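Local coordinates for protein stn1 (PDB 3KF6), which is required for telomere maintenance, interacts with ten1 and binds single-stranded telomeric DNA, this piece being its N-terminal OB-fold part, at residues A[21-26]-A[70-75]; A[79-84]-A[115-120]; A[102-107]-A[122-127]. All coordinates share one frame; numbering follows the deposited sequence.

Interaction 1 (A[21-26]-A[70-75])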
loop_
_atom_site.group_PDB
_atom_site.type_symbol
_atom_site.label_atom_id
_atom_site.label_comp_id
_atom_site.label_asym_id
_atom_site.label_seq_id
_atom_site.Cartn_x
_atom_site.Cartn_y
_atom_site.Cartn_z
ATOM N N MET A 21 -7.494 1.129 -9.354
ATOM C CA MET A 21 -7.029 2.483 -9.061
ATOM C C MET A 21 -6.088 2.620 -7.872
ATOM O O MET A 21 -6.037 1.755 -6.998
ATOM C CB MET A 21 -8.233 3.389 -8.784
ATOM C CG MET A 21 -9.215 3.541 -9.930
ATOM S SD MET A 21 -10.619 4.602 -9.447
ATOM C CE MET A 21 -9.808 6.189 -9.297
ATOM N N PHE A 22 -5.353 3.729 -7.852
ATOM C CA PHE A 22 -4.478 4.060 -6.736
ATOM C C PHE A 22 -5.376 4.823 -5.772
ATOM O O PHE A 22 -6.270 5.558 -6.197
ATOM C CB PHE A 22 -3.323 4.959 -7.183
ATOM C CG PHE A 22 -2.221 4.218 -7.875
ATOM C CD1 PHE A 22 -1.867 4.529 -9.185
ATOM C CD2 PHE A 22 -1.529 3.205 -7.213
ATOM C CE1 PHE A 22 -0.836 3.840 -9.828
ATOM C CE2 PHE A 22 -0.495 2.511 -7.850
ATOM C CZ PHE A 22 -0.150 2.831 -9.159
ATOM N N ILE A 23 -5.129 4.660 -4.479
ATOM C CA ILE A 23 -5.946 5.304 -3.465
ATOM C C ILE A 23 -5.984 6.825 -3.562
ATOM O O ILE A 23 -7.034 7.428 -3.354
ATOM C CB ILE A 23 -5.503 4.825 -2.063
ATOM C CG1 ILE A 23 -5.886 3.347 -1.921
ATOM C CG2 ILE A 23 -6.146 5.672 -0.962
ATOM C CD1 ILE A 23 -5.305 2.655 -0.695
ATOM N N SER A 24 -4.858 7.449 -3.896
ATOM C CA SER A 24 -4.841 8.902 -4.017
ATOM C C SER A 24 -5.846 9.353 -5.085
ATOM O O SER A 24 -6.465 10.405 -4.949
ATOM C CB SER A 24 -3.440 9.393 -4.377
ATOM O OG SER A 24 -3.022 8.869 -5.620
ATOM N N ASP A 25 -6.013 8.556 -6.137
ATOM C CA ASP A 25 -6.953 8.909 -7.200
ATOM C C ASP A 25 -8.391 8.649 -6.769
ATOM O O ASP A 25 -9.319 9.343 -7.203
ATOM C CB ASP A 25 -6.631 8.138 -8.488
ATOM C CG ASP A 25 -5.342 8.617 -9.138
ATOM O OD1 ASP A 25 -5.121 9.848 -9.161
ATOM O OD2 ASP A 25 -4.560 7.776 -9.631
ATOM N N VAL A 26 -8.584 7.651 -5.914
ATOM C CA VAL A 26 -9.924 7.353 -5.416
ATOM C C VAL A 26 -10.421 8.590 -4.663
ATOM O O VAL A 26 -11.577 8.995 -4.810
ATOM C CB VAL A 26 -9.906 6.116 -4.480
ATOM C CG1 VAL A 26 -11.278 5.905 -3.849
ATOM C CG2 VAL A 26 -9.518 4.882 -5.272
ATOM N N VAL A 70 -6.131 0.779 4.432
ATOM C CA VAL A 70 -5.134 0.260 3.496
ATOM C C VAL A 70 -4.270 1.365 2.908
ATOM O O VAL A 70 -4.765 2.444 2.582
ATOM C CB VAL A 70 -5.838 -0.509 2.354
ATOM C CG1 VAL A 70 -4.811 -1.071 1.369
ATOM C CG2 VAL A 70 -6.684 -1.641 2.947
ATOM N N ASP A 71 -2.975 1.080 2.770
ATOM C CA ASP A 71 -2.020 2.038 2.224
ATOM C C ASP A 71 -1.347 1.447 0.990
ATOM O O ASP A 71 -0.770 0.368 1.065
ATOM C CB ASP A 71 -0.953 2.356 3.279
ATOM C CG ASP A 71 0.043 3.406 2.816
ATOM O OD1 ASP A 71 -0.233 4.080 1.806
ATOM O OD2 ASP A 71 1.096 3.569 3.474
ATOM N N ASP A 72 -1.431 2.140 -0.142
ATOM C CA ASP A 72 -0.763 1.666 -1.352
ATOM C C ASP A 72 0.410 2.590 -1.716
ATOM O O ASP A 72 0.935 2.537 -2.828
ATOM C CB ASP A 72 -1.754 1.560 -2.519
ATOM C CG ASP A 72 -2.308 2.898 -2.940
ATOM O OD1 ASP A 72 -1.990 3.906 -2.275
ATOM O OD2 ASP A 72 -3.069 2.941 -3.937
ATOM N N CYS A 73 0.809 3.423 -0.752
ATOM C CA CYS A 73 1.920 4.368 -0.897
ATOM C C CYS A 73 1.661 5.475 -1.903
ATOM O O CYS A 73 2.593 6.160 -2.325
ATOM C CB CYS A 73 3.211 3.636 -1.287
ATOM S SG CYS A 73 3.730 2.370 -0.105
ATOM N N SER A 74 0.403 5.673 -2.281
ATOM C CA SER A 74 0.089 6.714 -3.252
ATOM C C SER A 74 -0.064 8.104 -2.640
ATOM O O SER A 74 -0.350 9.064 -3.351
ATOM C CB SER A 74 -1.182 6.342 -4.027
ATOM O OG SER A 74 -2.307 6.321 -3.167
ATOM N N GLY A 75 0.127 8.213 -1.327
ATOM C CA GLY A 75 0.013 9.506 -0.670
ATOM C C GLY A 75 -1.207 9.653 0.214
ATOM O O GLY A 75 -1.314 10.621 0.976
HETATM O O HOH W 1 -4.447 0.665 -4.998
HETATM O O HOH W 2 0.216 9.950 -5.821
#
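Ile-23, Ser-74 and Asp-72 bury the most surface where the first turn of helix 23-26 meets the loop leaving strand 65-71. Asp-72 swings its carboxylate between its own backbone N and carbonyl carbon (chi1 65°), which brings OD2 to the first amide of the helix. There the N-H of Ile-23 reaches Asp-72 OD2 at 2.7 Å, nearly straight at 171°, on the syn side and somewhat out of the carboxylate plane. OD2 also lies at the edge of the Phe-22 ring, in its plane, 3.6 Å from CD2. Ile-23 runs past Asp-72 in the opposite direction, and its CD1 ends 3.3 Å from Val-70 O.

Ser-74 turns its hydroxyl to the next amide: Ser-24 N donates to Ser-74 OG at 2.9 Å, bent to 142°. The same OG gives its proton to the syn lone pair of Asp-72 OD1 at 2.6 Å, while Ser-74 N approaches that oxygen from above the carboxylate plane, closing an Asx turn. Arg-101 of the ten1 chain packs on Phe-22 and Ser-74, and helix 130-153 touches Phe-22 through Trp-136 and Met-140.

Two consecutive amides at the helix N terminus are thus met by side chains from a distant loop. The carboxylate, bonded through both oxygens, is held in rotation, and its charge is probably eased by the Ile-23 amide and the Ser-74 hydroxyl and amide.

Interaction 2 (A[79-84]-A[115-120])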
loop_
_atom_site.group_PDB
_atom_site.type_symbol
_atom_site.label_atom_id
_atom_site.label_comp_id
_atom_site.label_asym_id
_atom_site.label_seq_id
_atom_site.Cartn_x
_atom_site.Cartn_y
_atom_site.Cartn_z
ATOM N N ARG A 79 -10.119 3.815 3.846
ATOM C CA ARG A 79 -10.857 2.998 4.796
ATOM C C ARG A 79 -11.701 2.031 3.974
ATOM O O ARG A 79 -12.473 2.454 3.111
ATOM C CB ARG A 79 -11.763 3.873 5.668
ATOM C CG ARG A 79 -11.084 4.454 6.899
ATOM C CD ARG A 79 -12.048 5.382 7.639
ATOM N NE ARG A 79 -11.623 5.685 9.004
ATOM C CZ ARG A 79 -11.767 4.862 10.040
ATOM N NH1 ARG A 79 -12.328 3.671 9.881
ATOM N NH2 ARG A 79 -11.358 5.237 11.245
ATOM N N VAL A 80 -11.529 0.738 4.230
ATOM C CA VAL A 80 -12.266 -0.310 3.526
ATOM C C VAL A 80 -13.251 -0.920 4.516
ATOM O O VAL A 80 -12.855 -1.508 5.521
ATOM C CB VAL A 80 -11.302 -1.397 2.999
ATOM C CG1 VAL A 80 -12.083 -2.518 2.310
ATOM C CG2 VAL A 80 -10.314 -0.766 2.033
ATOM N N VAL A 81 -14.538 -0.777 4.211
ATOM C CA VAL A 81 -15.605 -1.248 5.080
ATOM C C VAL A 81 -16.194 -2.613 4.749
ATOM O O VAL A 81 -16.585 -2.878 3.611
ATOM C CB VAL A 81 -16.760 -0.230 5.086
ATOM C CG1 VAL A 81 -17.850 -0.677 6.038
ATOM C CG2 VAL A 81 -16.232 1.140 5.458
ATOM N N PHE A 82 -16.258 -3.467 5.764
ATOM C CA PHE A 82 -16.839 -4.799 5.638
ATOM C C PHE A 82 -18.115 -4.852 6.476
ATOM O O PHE A 82 -18.049 -4.942 7.702
ATOM C CB PHE A 82 -15.868 -5.868 6.139
ATOM C CG PHE A 82 -14.658 -6.031 5.274
ATOM C CD1 PHE A 82 -13.565 -5.189 5.421
ATOM C CD2 PHE A 82 -14.633 -7.005 4.276
ATOM C CE1 PHE A 82 -12.460 -5.307 4.580
ATOM C CE2 PHE A 82 -13.536 -7.132 3.434
ATOM C CZ PHE A 82 -12.447 -6.279 3.587
ATOM N N ILE A 83 -19.269 -4.776 5.818
ATOM C CA ILE A 83 -20.550 -4.836 6.529
ATOM C C ILE A 83 -20.779 -6.293 6.915
ATOM O O ILE A 83 -21.125 -7.127 6.077
ATOM C CB ILE A 83 -21.705 -4.347 5.641
ATOM C CG1 ILE A 83 -21.433 -2.913 5.189
ATOM C CG2 ILE A 83 -23.026 -4.407 6.420
ATOM C CD1 ILE A 83 -22.377 -2.416 4.123
ATOM N N ILE A 84 -20.566 -6.580 8.195
ATOM C CA ILE A 84 -20.686 -7.922 8.747
ATOM C C ILE A 84 -21.851 -8.772 8.245
ATOM O O ILE A 84 -21.639 -9.856 7.700
ATOM C CB ILE A 84 -20.747 -7.866 10.288
ATOM C CG1 ILE A 84 -19.534 -7.097 10.822
ATOM C CG2 ILE A 84 -20.764 -9.274 10.863
ATOM C CD1 ILE A 84 -19.509 -6.942 12.328
ATOM N N GLU A 115 -15.144 12.167 3.633
ATOM C CA GLU A 115 -14.057 11.275 3.249
ATOM C C GLU A 115 -14.663 10.038 2.604
ATOM O O GLU A 115 -15.466 9.341 3.222
ATOM C CB GLU A 115 -13.231 10.851 4.469
ATOM C CG GLU A 115 -12.002 10.018 4.112
ATOM C CD GLU A 115 -11.275 9.485 5.330
ATOM O OE1 GLU A 115 -11.218 10.201 6.352
ATOM O OE2 GLU A 115 -10.753 8.350 5.267
ATOM N N VAL A 116 -14.287 9.782 1.355
ATOM C CA VAL A 116 -14.784 8.622 0.632
ATOM C C VAL A 116 -14.233 7.358 1.280
ATOM O O VAL A 116 -13.163 7.377 1.883
ATOM C CB VAL A 116 -14.340 8.659 -0.851
ATOM C CG1 VAL A 116 -12.828 8.609 -0.939
ATOM C CG2 VAL A 116 -14.958 7.496 -1.617
ATOM N N GLU A 117 -14.983 6.271 1.167
ATOM C CA GLU A 117 -14.573 4.985 1.714
ATOM C C GLU A 117 -14.960 3.918 0.708
ATOM O O GLU A 117 -15.706 4.185 -0.231
ATOM C CB GLU A 117 -15.255 4.720 3.061
ATOM C CG GLU A 117 -16.747 4.995 3.074
ATOM C CD GLU A 117 -17.405 4.599 4.384
ATOM O OE1 GLU A 117 -16.837 4.901 5.456
ATOM O OE2 GLU A 117 -18.496 3.990 4.340
ATOM N N LEU A 118 -14.439 2.713 0.887
ATOM C CA LEU A 118 -14.742 1.635 -0.035
ATOM C C LEU A 118 -15.515 0.537 0.679
ATOM O O LEU A 118 -15.053 0.012 1.691
ATOM C CB LEU A 118 -13.432 1.068 -0.604
ATOM C CG LEU A 118 -13.522 -0.071 -1.620
ATOM C CD1 LEU A 118 -14.138 0.435 -2.910
ATOM C CD2 LEU A 118 -12.116 -0.616 -1.883
ATOM N N ILE A 119 -16.699 0.208 0.169
ATOM C CA ILE A 119 -17.493 -0.858 0.765
ATOM C C ILE A 119 -17.074 -2.116 0.022
ATOM O O ILE A 119 -17.349 -2.268 -1.168
ATOM C CB ILE A 119 -19.007 -0.630 0.571
ATOM C CG1 ILE A 119 -19.409 0.760 1.082
ATOM C CG2 ILE A 119 -19.786 -1.740 1.281
ATOM C CD1 ILE A 119 -19.107 1.015 2.546
ATOM N N ALA A 120 -16.400 -3.013 0.729
ATOM C CA ALA A 120 -15.895 -4.240 0.126
ATOM C C ALA A 120 -16.958 -5.239 -0.307
ATOM O O ALA A 120 -17.920 -5.489 0.418
ATOM C CB ALA A 120 -14.922 -4.922 1.085
HETATM O O HOH W 3 -10.915 6.527 3.296
HETATM O O HOH W 4 -19.077 -5.069 2.920
#
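Arg-79 begins the pairing: its carbonyl O accepts from Leu-118 N at 3.0 Å, and one water joins Arg-79 N to Glu-115 OE2 and Val-116 O. Val-80 turns to the face shared with Leu-118 and brings CG1 to within 3.9 Å of Ala-120 CB. Val-81 is gripped at both backbone polar atoms, its N donating to Leu-118 O at 2.7 Å and its O accepting from Ala-120 N. On the other face Val-81 and Ile-119 lie side by side, with Val-81 CB 3.7 Å from Ile-119 CD1, while Val-81 CG2 meets the carboxylate end of Glu-117. Ile-119 CG1 stands anti to the carbonyl carbon (chi1 -54°), and chi2 of -59° turns CD1 toward Val-81. Phe-82 takes Ala-120 CB over one ring face, a CH-pi contact 3.8 Å from the centroid, 23° off the normal. Ile-83 CD1 then reaches Ile-119 CG2 at 3.9 Å. With an alanine here in place of Ile-119, a gap would probably open beside Val-81 and the end of Ile-83 would lose its apolar mate. Helix 88-94 packs on Phe-82; the parallel pairing of 77-83 with 117-120, between antiparallel neighbours 65-71 and 102-110, is the strand 3 to strand 5 pairing closing an OB-fold barrel.

Interaction 3 (A[102-107]-A[122-127])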
loop_
_atom_site.group_PDB
_atom_site.type_symbol
_atom_site.label_atom_id
_atom_site.label_comp_id
_atom_site.label_asym_id
_atom_site.label_seq_id
_atom_site.Cartn_x
_atom_site.Cartn_y
_atom_site.Cartn_z
ATOM N N VAL A 102 -0.919 -7.791 2.814
ATOM C CA VAL A 102 -1.298 -7.102 1.587
ATOM C C VAL A 102 -2.612 -7.687 1.097
ATOM O O VAL A 102 -2.778 -8.906 1.066
ATOM C CB VAL A 102 -0.214 -7.266 0.493
ATOM C CG1 VAL A 102 -0.653 -6.588 -0.814
ATOM C CG2 VAL A 102 1.087 -6.658 0.979
ATOM N N VAL A 103 -3.552 -6.818 0.741
ATOM C CA VAL A 103 -4.848 -7.266 0.252
ATOM C C VAL A 103 -5.235 -6.601 -1.057
ATOM O O VAL A 103 -4.805 -5.476 -1.355
ATOM C CB VAL A 103 -5.996 -6.976 1.266
ATOM C CG1 VAL A 103 -5.789 -7.777 2.550
ATOM C CG2 VAL A 103 -6.076 -5.475 1.563
ATOM N N CYS A 104 -6.032 -7.324 -1.838
ATOM C CA CYS A 104 -6.584 -6.840 -3.097
ATOM C C CYS A 104 -8.081 -6.785 -2.787
ATOM O O CYS A 104 -8.701 -7.814 -2.510
ATOM C CB CYS A 104 -6.328 -7.832 -4.234
ATOM S SG CYS A 104 -7.167 -7.366 -5.756
ATOM N N VAL A 105 -8.649 -5.586 -2.813
ATOM C CA VAL A 105 -10.059 -5.405 -2.487
ATOM C C VAL A 105 -10.887 -4.870 -3.644
ATOM O O VAL A 105 -10.489 -3.919 -4.315
ATOM C CB VAL A 105 -10.223 -4.414 -1.315
ATOM C CG1 VAL A 105 -11.703 -4.249 -0.974
ATOM C CG2 VAL A 105 -9.430 -4.896 -0.106
ATOM N N PHE A 106 -12.046 -5.486 -3.865
ATOM C CA PHE A 106 -12.955 -5.041 -4.912
ATOM C C PHE A 106 -14.197 -4.522 -4.201
ATOM O O PHE A 106 -14.733 -5.197 -3.322
ATOM C CB PHE A 106 -13.341 -6.203 -5.827
ATOM C CG PHE A 106 -14.311 -5.820 -6.913
ATOM C CD1 PHE A 106 -13.954 -4.895 -7.892
ATOM C CD2 PHE A 106 -15.588 -6.376 -6.950
ATOM C CE1 PHE A 106 -14.855 -4.529 -8.895
ATOM C CE2 PHE A 106 -16.496 -6.015 -7.950
ATOM C CZ PHE A 106 -16.127 -5.092 -8.922
ATOM N N GLY A 107 -14.653 -3.330 -4.564
ATOM C CA GLY A 107 -15.832 -2.790 -3.910
ATOM C C GLY A 107 -16.391 -1.559 -4.583
ATOM O O GLY A 107 -15.943 -1.168 -5.662
ATOM N N SER A 122 -15.603 -8.067 -2.116
ATOM C CA SER A 122 -14.754 -9.247 -2.042
ATOM C C SER A 122 -13.305 -8.818 -1.912
ATOM O O SER A 122 -12.946 -7.697 -2.279
ATOM C CB SER A 122 -14.914 -10.120 -3.294
ATOM O OG SER A 122 -14.361 -9.501 -4.440
ATOM N N PHE A 123 -12.482 -9.696 -1.355
ATOM C CA PHE A 123 -11.065 -9.401 -1.220
ATOM C C PHE A 123 -10.274 -10.687 -1.103
ATOM O O PHE A 123 -10.819 -11.755 -0.813
ATOM C CB PHE A 123 -10.782 -8.514 0.004
ATOM C CG PHE A 123 -10.534 -9.281 1.282
ATOM C CD1 PHE A 123 -11.593 -9.811 2.014
ATOM C CD2 PHE A 123 -9.237 -9.462 1.756
ATOM C CE1 PHE A 123 -11.363 -10.508 3.204
ATOM C CE2 PHE A 123 -8.993 -10.158 2.944
ATOM C CZ PHE A 123 -10.062 -10.682 3.671
ATOM N N GLU A 124 -8.978 -10.581 -1.342
ATOM C CA GLU A 124 -8.112 -11.732 -1.236
ATOM C C GLU A 124 -6.795 -11.231 -0.693
ATOM O O GLU A 124 -6.369 -10.122 -1.016
ATOM C CB GLU A 124 -7.894 -12.372 -2.609
ATOM C CG GLU A 124 -7.154 -11.489 -3.595
ATOM C CD GLU A 124 -6.894 -12.181 -4.922
ATOM O OE1 GLU A 124 -6.320 -13.291 -4.911
ATOM O OE2 GLU A 124 -7.256 -11.610 -5.974
ATOM N N GLU A 125 -6.166 -12.027 0.157
ATOM C CA GLU A 125 -4.872 -11.640 0.684
ATOM C C GLU A 125 -3.853 -12.004 -0.386
ATOM O O GLU A 125 -3.947 -13.067 -1.005
ATOM C CB GLU A 125 -4.562 -12.390 1.982
ATOM C CG GLU A 125 -3.120 -12.215 2.427
ATOM C CD GLU A 125 -2.797 -12.936 3.713
ATOM O OE1 GLU A 125 -3.387 -14.010 3.963
ATOM O OE2 GLU A 125 -1.935 -12.435 4.463
ATOM N N LEU A 126 -2.898 -11.112 -0.628
ATOM C CA LEU A 126 -1.859 -11.366 -1.621
ATOM C C LEU A 126 -0.595 -11.720 -0.857
ATOM O O LEU A 126 -0.018 -10.873 -0.175
ATOM C CB LEU A 126 -1.622 -10.128 -2.492
ATOM C CG LEU A 126 -2.843 -9.616 -3.266
ATOM C CD1 LEU A 126 -2.455 -8.378 -4.077
ATOM C CD2 LEU A 126 -3.385 -10.704 -4.177
ATOM N N ARG A 127 -0.166 -12.975 -0.968
ATOM C CA ARG A 127 1.016 -13.422 -0.250
ATOM C C ARG A 127 2.233 -13.630 -1.141
ATOM O O ARG A 127 3.301 -13.999 -0.661
ATOM C CB ARG A 127 0.693 -14.697 0.539
ATOM C CG ARG A 127 -0.396 -14.481 1.591
ATOM C CD ARG A 127 -0.579 -15.710 2.459
ATOM N NE ARG A 127 -1.088 -16.829 1.679
ATOM C CZ ARG A 127 -2.377 -17.101 1.506
ATOM N NH1 ARG A 127 -3.307 -16.336 2.065
ATOM N NH2 ARG A 127 -2.736 -18.142 0.765
HETATM O O HOH W 5 0.003 -10.552 2.899
#
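Phe-123 and Val-103 cross at a slant on one face of the antiparallel pair, with CG1 of Val-103 3.9 Å from CD2 of the ring. CG of Phe-123 stands between the backbone N and the carbonyl carbon (chi1 89°), a setting that carries the ring along the strand to Val-103 while its CB stays beside Val-105 CG2, also at 3.9 Å. The ring is fixed further by Phe-82, which meets it edge-to-face, and by Arg-93, which forms a cation-pi contact with it and a hydrogen bond to the Phe-123 carbonyl.

The other face is carried by Val-102, Cys-104, Phe-106, Ser-122, Glu-124 and Leu-126. Leu-126 reaches back with CD1 to Cys-104 CB at 3.9 Å, and its CB meets Val-102 CG1 where the two side chains cross obliquely. Cys-104 CB also takes the aliphatic CG of Glu-124, so methylenes rather than charge do the touching there. Phe-106 directs its ring off along its own strand (chi1 178°), and Ser-122 OG lies near the ring plane at its edge, 4.2 Å from Phe-106 CD2 and closer, 3.7 Å, to Phe-106 CB.

Between these faces the backbones are laced in pairs: Cys-104 N to Glu-124 O at 2.9 Å, with Glu-124 N returning to Cys-104 O, and Phe-106 N to Ser-122 O, with the longer Ser-122 N to Phe-106 O at 3.2 Å. Glu-125 OE1 forms a salt bridge with Arg-127 NH1, and a water links Glu-125 OE2 to Val-102 N and Leu-126 O.

Val-103 and Val-105 point to the interior with Leu-118 and Ile-56. Strand 102-110 pairs here with the last barrel strand and also with the first, 49-62, and helix 88-94 lies between the third and fourth strands: the OB-fold arrangement.

From the N terminus, the chain passes through helix 23-26, builds its first strands and returns at residues 70-75, where interaction 1 closes a loop of 43 residues and ties the N-terminal turn to the barrel, beside the ten1 chain. Interaction 2 opens only afterwards, at 79-84. Before its partner 115-120 arrives, strand 102-110 has begun interaction 3, which closes at 122-127; these two therefore cross, while interaction 1 stands in series with both. All three reach one sheet and share its interior: Val-70 packs on Val-80 and Val-103, and Val-80 on Val-105.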